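Local coordinates for designed helical repeat protein (Synthetic construct, PDB 5CWF) that serves as a computationally designed scaffold of stacked helical repeats, made to explore repeat-protein architecture, with no natural function known, at residues A[33-38]-A[80-85]; A[40-45]-A[88-92]. All coordinates share one frame; numbering follows the deposited sequence.

In the fold
Contacts 1 and 2 are two successive levels of the same interface, where helix 25-44 runs alongside helix 70-89; their centres lie 11 Å apart. They are stitched together by a salt bridge, E37 OE1 to R88 NH1 at 2.9 Å, and by packing of V84 CG1 on A41 CB at 3.6 Å. The centre of contact 1 is about 8 Å, and that of contact 2 about 15 Å, from the centre of the chain; the first is partly buried, the second at the surface, where both helices end. Calcium ions from the crystal appear at both levels: E82 and E85 of contact 1 belong to one site, and the backbone of R88 in contact 2 holds another.

Contact 1 (A[33-38]-A[80-85]); sequences RAAKEI and AAEIVE
One arginine, R33, reaches across to two glutamates a helical turn apart, E82 and E85, while the face of its guanidinium rests on a methyl group. NH2 donates to E82 OE2 at 2.9 Å, nearly in the guanidinium plane and onto the carboxylate's anti lone pair; NH1 forms a salt bridge with E85 OE2 at 2.9 Å. The chain leaves with CG anti to the backbone N (chi1 -171°) and bends at chi3, which brings the head group over A81 CB, 3.6 Å from its plane. In the conformer described, E37 lays its CG against V84 CG1 at 3.4 Å and its carboxylate over E85 CG. E37 OE2 and E85 OE2 come within 4.2 Å, a water lying in hydrogen-bonding distance of both but not necessarily donating to both at once; E37 OE1 is bridged to R88 and E85 OE1 to R133. Towards helix 48-67, A34 packs on A80 and A81, and I38 CG1 meets V84 CG2 at 3.8 Å. The axes of the two short segments come within 8.5 Å, consistent with the small alanines between them. Arginines thus probably offset the acidic charge, holding helices 25-44 and 70-89 together along a polar edge beside an apolar seam.

Contact 2 (A[40-45]-A[88-92]); sequences EALREN and RENNS. With CA (calcium ion), chain G.
R88 and E44 make the charged part of this contact. NE of R88 donates to E44 OE1 at 3.2 Å along a nearly straight line, 166° at the hydrogen. The oxygen lies in the guanidinium plane, but the arginine meets it from above the carboxylate plane, the two flat groups being turned 55° apart. E44 reaches this point with CG between its backbone N and carbonyl carbon (chi1 72°) and the rest of the chain extended. At the other end of the head group, R88 NH1 is bridged to E37.

Van der Waals packing comes from the same arginine. Its guanidinium lies against E40 CB, 3.4 Å off one face, and R88 CG rests 3.9 Å from A41 CB, so the methylene chain and the flat head are both backed by helix 25-44.

A single weak amide bond links N45 to N91: N45 ND2 donates to N91 OD1 at 3.0 Å, the amides steeply turned against each other, while N45 OD1 accepts from the backbone N of S47. Local to the second turn, N90 OD1 accepts from S92 N, an Asx turn, and S92 is the N-cap of the next helix, its OG accepting from M95 N.

Between the two segments, it is 88-92 that supplies the metal ligand. A calcium ion is held by R88 O at 2.3 Å and by three waters; one water accepts from N91 ND2 and another donates to E89 O, tying the ion to the last helical residues and the turn that follows.

In the fold, this is where helices 25-44 and 70-89 both finish and their turns lead into helices 48-67 and 93-111. Helix 48-67 packs against both segments, its M54 touching A41 and its M50 touching N45 and N91.

Contact 1 (A[33-38]-A[80-85])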
ATOM      1  N   ARG A  33       7.341   2.105 -10.557  1.00 26.65           N
ATOM      2  CA  ARG A  33       5.909   2.136 -10.875  1.00 24.11           C
ATOM      3  C   ARG A  33       5.085   2.768  -9.755  1.00 22.85           C
ATOM      4  O   ARG A  33       4.181   3.546 -10.027  1.00 26.06           O
ATOM      5  CB  ARG A  33       5.368   0.735 -11.169  1.00 27.24           C
ATOM      6  CG  ARG A  33       3.943   0.768 -11.722  1.00 35.89           C
ATOM      7  CD  ARG A  33       3.537  -0.585 -12.303  1.00 36.06           C
ATOM      8  NE  ARG A  33       3.094  -1.537 -11.289  1.00 37.55           N
ATOM      9  CZ  ARG A  33       1.846  -1.610 -10.825  1.00 39.69           C
ATOM     10  NH1 ARG A  33       0.916  -0.768 -11.267  1.00 38.95           N
ATOM     11  NH2 ARG A  33       1.529  -2.524  -9.917  1.00 38.07           N
ATOM     12  N   ALA A  34       5.351   2.397  -8.507  1.00 22.69           N
ATOM     13  CA  ALA A  34       4.629   2.960  -7.385  1.00 23.23           C
ATOM     14  C   ALA A  34       4.885   4.459  -7.255  1.00 26.26           C
ATOM     15  O   ALA A  34       3.955   5.239  -7.077  1.00 28.05           O
ATOM     16  CB  ALA A  34       5.012   2.222  -6.076  1.00 22.97           C
ATOM     17  N   ALA A  35       6.149   4.853  -7.328  1.00 27.55           N
ATOM     18  CA  ALA A  35       6.518   6.262  -7.266  1.00 30.05           C
ATOM     19  C   ALA A  35       5.816   7.050  -8.375  1.00 29.88           C
ATOM     20  O   ALA A  35       5.304   8.135  -8.133  1.00 31.20           O
ATOM     21  CB  ALA A  35       8.022   6.425  -7.387  1.00 30.26           C
ATOM     22  N   LYS A  36       5.767   6.494  -9.584  1.00 28.76           N
ATOM     23  CA  LYS A  36       5.168   7.219 -10.703  1.00 31.81           C
ATOM     24  C   LYS A  36       3.658   7.385 -10.512  1.00 30.03           C
ATOM     25  O   LYS A  36       3.091   8.446 -10.823  1.00 32.08           O
ATOM     26  CB  LYS A  36       5.444   6.507 -12.034  1.00 43.94           C
ATOM     27  CG  LYS A  36       4.721   7.146 -13.230  1.00 61.74           C
ATOM     28  CD  LYS A  36       5.198   6.594 -14.573  1.00 75.28           C
ATOM     29  CE  LYS A  36       6.549   7.185 -14.967  1.00 82.85           C
ATOM     30  NZ  LYS A  36       6.433   8.535 -15.600  1.00 86.52           N
ATOM     31  N   GLU A  37       3.015   6.345 -10.006  0.54 28.61           N
ATOM     32  CA  GLU A  37       1.590   6.407  -9.704  0.54 30.94           C
ATOM     33  C   GLU A  37       1.274   7.498  -8.667  0.54 30.03           C
ATOM     34  O   GLU A  37       0.304   8.253  -8.811  0.54 30.69           O
ATOM     35  CB  GLU A  37       1.115   5.041  -9.217  0.54 32.49           C
ATOM     36  CG  GLU A  37      -0.372   4.838  -9.318  0.54 34.73           C
ATOM     37  CD  GLU A  37      -0.876   4.770 -10.749  0.54 42.79           C
ATOM     38  OE1 GLU A  37      -2.071   5.055 -10.968  0.54 43.09           O
ATOM     39  OE2 GLU A  37      -0.085   4.422 -11.654  0.54 45.78           O
ATOM     40  N   ILE A  38       2.088   7.566  -7.620  1.00 31.82           N
ATOM     41  CA  ILE A  38       1.937   8.563  -6.570  1.00 33.30           C
ATOM     42  C   ILE A  38       2.057   9.971  -7.151  1.00 35.05           C
ATOM     43  O   ILE A  38       1.252  10.851  -6.845  1.00 33.69           O
ATOM     44  CB  ILE A  38       2.986   8.355  -5.453  1.00 29.53           C
ATOM     45  CG1 ILE A  38       2.630   7.115  -4.638  1.00 28.65           C
ATOM     46  CG2 ILE A  38       3.064   9.573  -4.521  1.00 29.23           C
ATOM     47  CD1 ILE A  38       3.773   6.598  -3.746  1.00 31.40           C
ATOM     48  N   ALA A  80       1.369  -0.859  -2.841  1.00 24.63           N
ATOM     49  CA  ALA A  80       1.308   0.595  -2.849  1.00 24.79           C
ATOM     50  C   ALA A  80       0.775   1.118  -4.181  1.00 25.69           C
ATOM     51  O   ALA A  80      -0.133   1.950  -4.206  1.00 31.28           O
ATOM     52  CB  ALA A  80       2.675   1.189  -2.563  1.00 27.10           C
ATOM     53  N   ALA A  81       1.330   0.631  -5.286  1.00 24.75           N
ATOM     54  CA  ALA A  81       0.907   1.085  -6.608  1.00 23.71           C
ATOM     55  C   ALA A  81      -0.576   0.769  -6.846  1.00 26.23           C
ATOM     56  O   ALA A  81      -1.306   1.589  -7.422  1.00 25.77           O
ATOM     57  CB  ALA A  81       1.772   0.472  -7.695  1.00 23.50           C
ATOM     58  N   GLU A  82      -1.036  -0.401  -6.411  1.00 24.68           N
ATOM     59  CA  GLU A  82      -2.435  -0.766  -6.646  1.00 24.21           C
ATOM     60  C   GLU A  82      -3.375   0.065  -5.753  1.00 24.25           C
ATOM     61  O   GLU A  82      -4.497   0.380  -6.164  1.00 25.58           O
ATOM     62  CB  GLU A  82      -2.631  -2.259  -6.414  1.00 24.16           C
ATOM     63  CG  GLU A  82      -1.887  -3.141  -7.445  1.00 29.22           C
ATOM     64  CD  GLU A  82      -2.294  -2.897  -8.902  1.00 33.60           C
ATOM     65  OE1 GLU A  82      -3.503  -2.947  -9.217  1.00 35.95           O
ATOM     66  OE2 GLU A  82      -1.395  -2.619  -9.739  1.00 34.11           O
ATOM     67  N   ILE A  83      -2.927   0.408  -4.544  1.00 26.08           N
ATOM     68  CA  ILE A  83      -3.688   1.299  -3.663  1.00 28.00           C
ATOM     69  C   ILE A  83      -3.875   2.652  -4.340  1.00 27.89           C
ATOM     70  O   ILE A  83      -4.975   3.228  -4.329  1.00 26.92           O
ATOM     71  CB  ILE A  83      -2.974   1.479  -2.300  1.00 26.54           C
ATOM     72  CG1 ILE A  83      -3.113   0.228  -1.446  1.00 23.63           C
ATOM     73  CG2 ILE A  83      -3.537   2.647  -1.526  1.00 28.01           C
ATOM     74  CD1 ILE A  83      -2.198   0.209  -0.218  1.00 25.13           C
ATOM     75  N   VAL A  84      -2.801   3.170  -4.934  1.00 26.29           N
ATOM     76  CA  VAL A  84      -2.897   4.460  -5.614  1.00 26.16           C
ATOM     77  C   VAL A  84      -3.812   4.346  -6.824  1.00 26.06           C
ATOM     78  O   VAL A  84      -4.620   5.247  -7.052  1.00 28.23           O
ATOM     79  CB  VAL A  84      -1.517   5.018  -6.039  1.00 32.14           C
ATOM     80  CG1 VAL A  84      -1.681   6.418  -6.663  1.00 29.28           C
ATOM     81  CG2 VAL A  84      -0.607   5.140  -4.832  1.00 32.40           C
ATOM     82  N   GLU A  85      -3.692   3.269  -7.609  1.00 25.61           N
ATOM     83  CA  GLU A  85      -4.586   3.082  -8.760  1.00 29.18           C
ATOM     84  C   GLU A  85      -6.068   3.090  -8.346  1.00 29.88           C
ATOM     85  O   GLU A  85      -6.918   3.674  -9.035  1.00 29.62           O
ATOM     86  CB  GLU A  85      -4.252   1.780  -9.495  1.00 32.33           C
ATOM     87  CG  GLU A  85      -2.987   1.872 -10.344  1.00 36.39           C
ATOM     88  CD  GLU A  85      -2.687   0.597 -11.124  1.00 40.45           C
ATOM     89  OE1 GLU A  85      -3.502  -0.354 -11.091  1.00 38.53           O
ATOM     90  OE2 GLU A  85      -1.643   0.563 -11.817  1.00 44.83           O
TER
HETATM   91  O   HOH W   1       0.756   1.652 -12.573  1.00 41.84           O

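Contact 2 (A[40-45]-A[88-92])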
ATOM      1  N   GLU A  40       1.522  11.037 -10.233  0.59 34.85           N
ATOM      2  CA  GLU A  40       0.361  11.388 -11.054  0.59 34.79           C
ATOM      3  C   GLU A  40      -0.883  11.625 -10.189  0.59 35.46           C
ATOM      4  O   GLU A  40      -1.671  12.519 -10.480  0.59 36.79           O
ATOM      5  CB  GLU A  40       0.079  10.318 -12.114  0.59 35.50           C
ATOM      6  CG  GLU A  40       0.390  10.755 -13.553  0.59 40.65           C
ATOM      7  CD  GLU A  40       1.867  10.739 -13.894  0.59 43.35           C
ATOM      8  OE1 GLU A  40       2.443  11.831 -14.087  0.59 42.43           O
ATOM      9  OE2 GLU A  40       2.446   9.635 -13.990  0.59 48.22           O
ATOM     10  N   ALA A  41      -1.057  10.837  -9.130  1.00 34.45           N
ATOM     11  CA  ALA A  41      -2.176  11.047  -8.209  1.00 36.07           C
ATOM     12  C   ALA A  41      -2.118  12.448  -7.585  1.00 39.40           C
ATOM     13  O   ALA A  41      -3.144  13.094  -7.404  1.00 40.99           O
ATOM     14  CB  ALA A  41      -2.189   9.973  -7.113  1.00 34.41           C
ATOM     15  N   LEU A  42      -0.921  12.898  -7.214  1.00 37.51           N
ATOM     16  CA  LEU A  42      -0.776  14.211  -6.588  1.00 35.40           C
ATOM     17  C   LEU A  42      -0.907  15.375  -7.597  1.00 43.48           C
ATOM     18  O   LEU A  42      -1.306  16.481  -7.230  1.00 42.52           O
ATOM     19  CB  LEU A  42       0.559  14.296  -5.852  1.00 38.45           C
ATOM     20  CG  LEU A  42       0.657  13.433  -4.586  1.00 40.81           C
ATOM     21  CD1 LEU A  42       2.092  13.401  -4.066  1.00 41.73           C
ATOM     22  CD2 LEU A  42      -0.307  13.904  -3.480  1.00 43.32           C
ATOM     23  N   ARG A  43      -0.569  15.119  -8.856  0.59 42.93           N
ATOM     24  CA  ARG A  43      -0.649  16.146  -9.888  0.59 45.71           C
ATOM     25  C   ARG A  43      -2.088  16.582 -10.120  0.59 45.64           C
ATOM     26  O   ARG A  43      -2.355  17.749 -10.396  0.59 48.00           O
ATOM     27  CB  ARG A  43      -0.048  15.643 -11.202  0.59 46.95           C
ATOM     28  CG  ARG A  43      -0.001  16.693 -12.313  0.59 50.84           C
ATOM     29  CD  ARG A  43       0.534  16.101 -13.613  0.59 56.30           C
ATOM     30  NE  ARG A  43       1.751  15.326 -13.391  0.59 57.06           N
ATOM     31  CZ  ARG A  43       2.231  14.413 -14.229  0.59 59.66           C
ATOM     32  NH1 ARG A  43       1.599  14.146 -15.365  0.59 60.14           N
ATOM     33  NH2 ARG A  43       3.347  13.759 -13.925  0.59 60.22           N
ATOM     34  N   GLU A  44      -3.013  15.633 -10.006  1.00 44.29           N
ATOM     35  CA  GLU A  44      -4.406  15.872 -10.368  1.00 50.35           C
ATOM     36  C   GLU A  44      -5.301  16.198  -9.179  1.00 46.67           C
ATOM     37  O   GLU A  44      -6.414  16.679  -9.357  1.00 48.57           O
ATOM     38  CB  GLU A  44      -4.957  14.640 -11.106  1.00 55.38           C
ATOM     39  CG  GLU A  44      -5.200  13.428 -10.220  1.00 55.36           C
ATOM     40  CD  GLU A  44      -5.499  12.164 -11.019  1.00 56.28           C
ATOM     41  OE1 GLU A  44      -5.712  11.101 -10.401  1.00 50.14           O
ATOM     42  OE2 GLU A  44      -5.509  12.230 -12.267  1.00 60.45           O
ATOM     43  N   ASN A  45      -4.810  15.952  -7.972  1.00 46.11           N
ATOM     44  CA  ASN A  45      -5.649  16.008  -6.782  1.00 42.72           C
ATOM     45  C   ASN A  45      -4.956  16.702  -5.605  1.00 43.34           C
ATOM     46  O   ASN A  45      -3.954  16.205  -5.079  1.00 46.10           O
ATOM     47  CB  ASN A  45      -6.051  14.579  -6.416  1.00 42.41           C
ATOM     48  CG  ASN A  45      -7.045  14.501  -5.278  1.00 46.32           C
ATOM     49  OD1 ASN A  45      -7.045  15.317  -4.362  1.00 52.59           O
ATOM     50  ND2 ASN A  45      -7.869  13.464  -5.308  1.00 49.40           N
ATOM     51  N   ARG A  88      -7.179   6.575  -7.457  1.00 33.95           N
ATOM     52  CA  ARG A  88      -7.346   7.435  -8.604  1.00 32.70           C
ATOM     53  C   ARG A  88      -8.666   7.120  -9.306  1.00 32.78           C
ATOM     54  O   ARG A  88      -9.232   7.986  -9.954  1.00 31.46           O
ATOM     55  CB  ARG A  88      -6.174   7.289  -9.572  1.00 32.48           C
ATOM     56  CG  ARG A  88      -4.872   7.873  -9.026  1.00 35.07           C
ATOM     57  CD  ARG A  88      -3.752   7.706 -10.028  1.00 36.93           C
ATOM     58  NE  ARG A  88      -3.865   8.645 -11.146  1.00 42.57           N
ATOM     59  CZ  ARG A  88      -3.157   8.547 -12.268  1.00 47.28           C
ATOM     60  NH1 ARG A  88      -2.290   7.554 -12.431  1.00 45.56           N
ATOM     61  NH2 ARG A  88      -3.309   9.450 -13.226  1.00 49.07           N
ATOM     62  N   GLU A  89      -9.189   5.910  -9.146  1.00 28.08           N
ATOM     63  CA  GLU A  89     -10.509   5.612  -9.696  1.00 33.59           C
ATOM     64  C   GLU A  89     -11.613   6.222  -8.837  1.00 34.22           C
ATOM     65  O   GLU A  89     -12.613   6.690  -9.349  1.00 31.11           O
ATOM     66  CB  GLU A  89     -10.738   4.107  -9.827  1.00 35.13           C
ATOM     67  CG  GLU A  89      -9.835   3.445 -10.853  1.00 39.88           C
ATOM     68  CD  GLU A  89      -9.991   1.945 -10.861  1.00 46.55           C
ATOM     69  OE1 GLU A  89     -10.658   1.416  -9.943  1.00 50.58           O
ATOM     70  OE2 GLU A  89      -9.399   1.294 -11.751  1.00 45.77           O
ATOM     71  N   ASN A  90     -11.447   6.193  -7.525  1.00 33.12           N
ATOM     72  CA  ASN A  90     -12.491   6.703  -6.634  1.00 33.78           C
ATOM     73  C   ASN A  90     -11.855   7.144  -5.331  1.00 32.79           C
ATOM     74  O   ASN A  90     -11.356   6.290  -4.601  1.00 33.35           O
ATOM     75  CB  ASN A  90     -13.548   5.607  -6.402  1.00 39.38           C
ATOM     76  CG  ASN A  90     -14.662   6.021  -5.435  1.00 39.51           C
ATOM     77  OD1 ASN A  90     -14.667   7.124  -4.892  1.00 36.12           O
ATOM     78  ND2 ASN A  90     -15.636   5.129  -5.250  1.00 36.87           N
ATOM     79  N   ASN A  91     -11.849   8.454  -5.042  1.00 30.41           N
ATOM     80  CA  ASN A  91     -11.270   8.934  -3.770  1.00 30.53           C
ATOM     81  C   ASN A  91     -12.337   9.609  -2.928  1.00 33.01           C
ATOM     82  O   ASN A  91     -12.107  10.661  -2.330  1.00 35.83           O
ATOM     83  CB  ASN A  91     -10.039   9.870  -3.970  1.00 30.85           C
ATOM     84  CG  ASN A  91     -10.381  11.269  -4.510  1.00 38.16           C
ATOM     85  OD1 ASN A  91     -10.157  12.291  -3.841  1.00 40.09           O
ATOM     86  ND2 ASN A  91     -10.862  11.321  -5.723  1.00 32.36           N
ATOM     87  N   SER A  92     -13.503   8.964  -2.864  1.00 32.63           N
ATOM     88  CA  SER A  92     -14.549   9.357  -1.919  1.00 39.03           C
ATOM     89  C   SER A  92     -13.978   9.364  -0.510  1.00 38.38           C
ATOM     90  O   SER A  92     -12.930   8.785  -0.273  1.00 31.57           O
ATOM     91  CB  SER A  92     -15.728   8.390  -1.996  1.00 37.38           C
ATOM     92  OG  SER A  92     -15.315   7.098  -1.574  1.00 35.52           O
TER
HETATM   93 CA    CA G 203     -10.183  10.076 -10.064  0.84 29.39          CA
HETATM   94  O   HOH W   2     -11.920   8.832 -11.060  1.00 36.60           O
HETATM   95  O   HOH W   3     -10.147   9.681  -7.745  1.00 30.04           O
HETATM   96  O   HOH W   4      -9.212   9.596 -12.149  1.00 36.48           O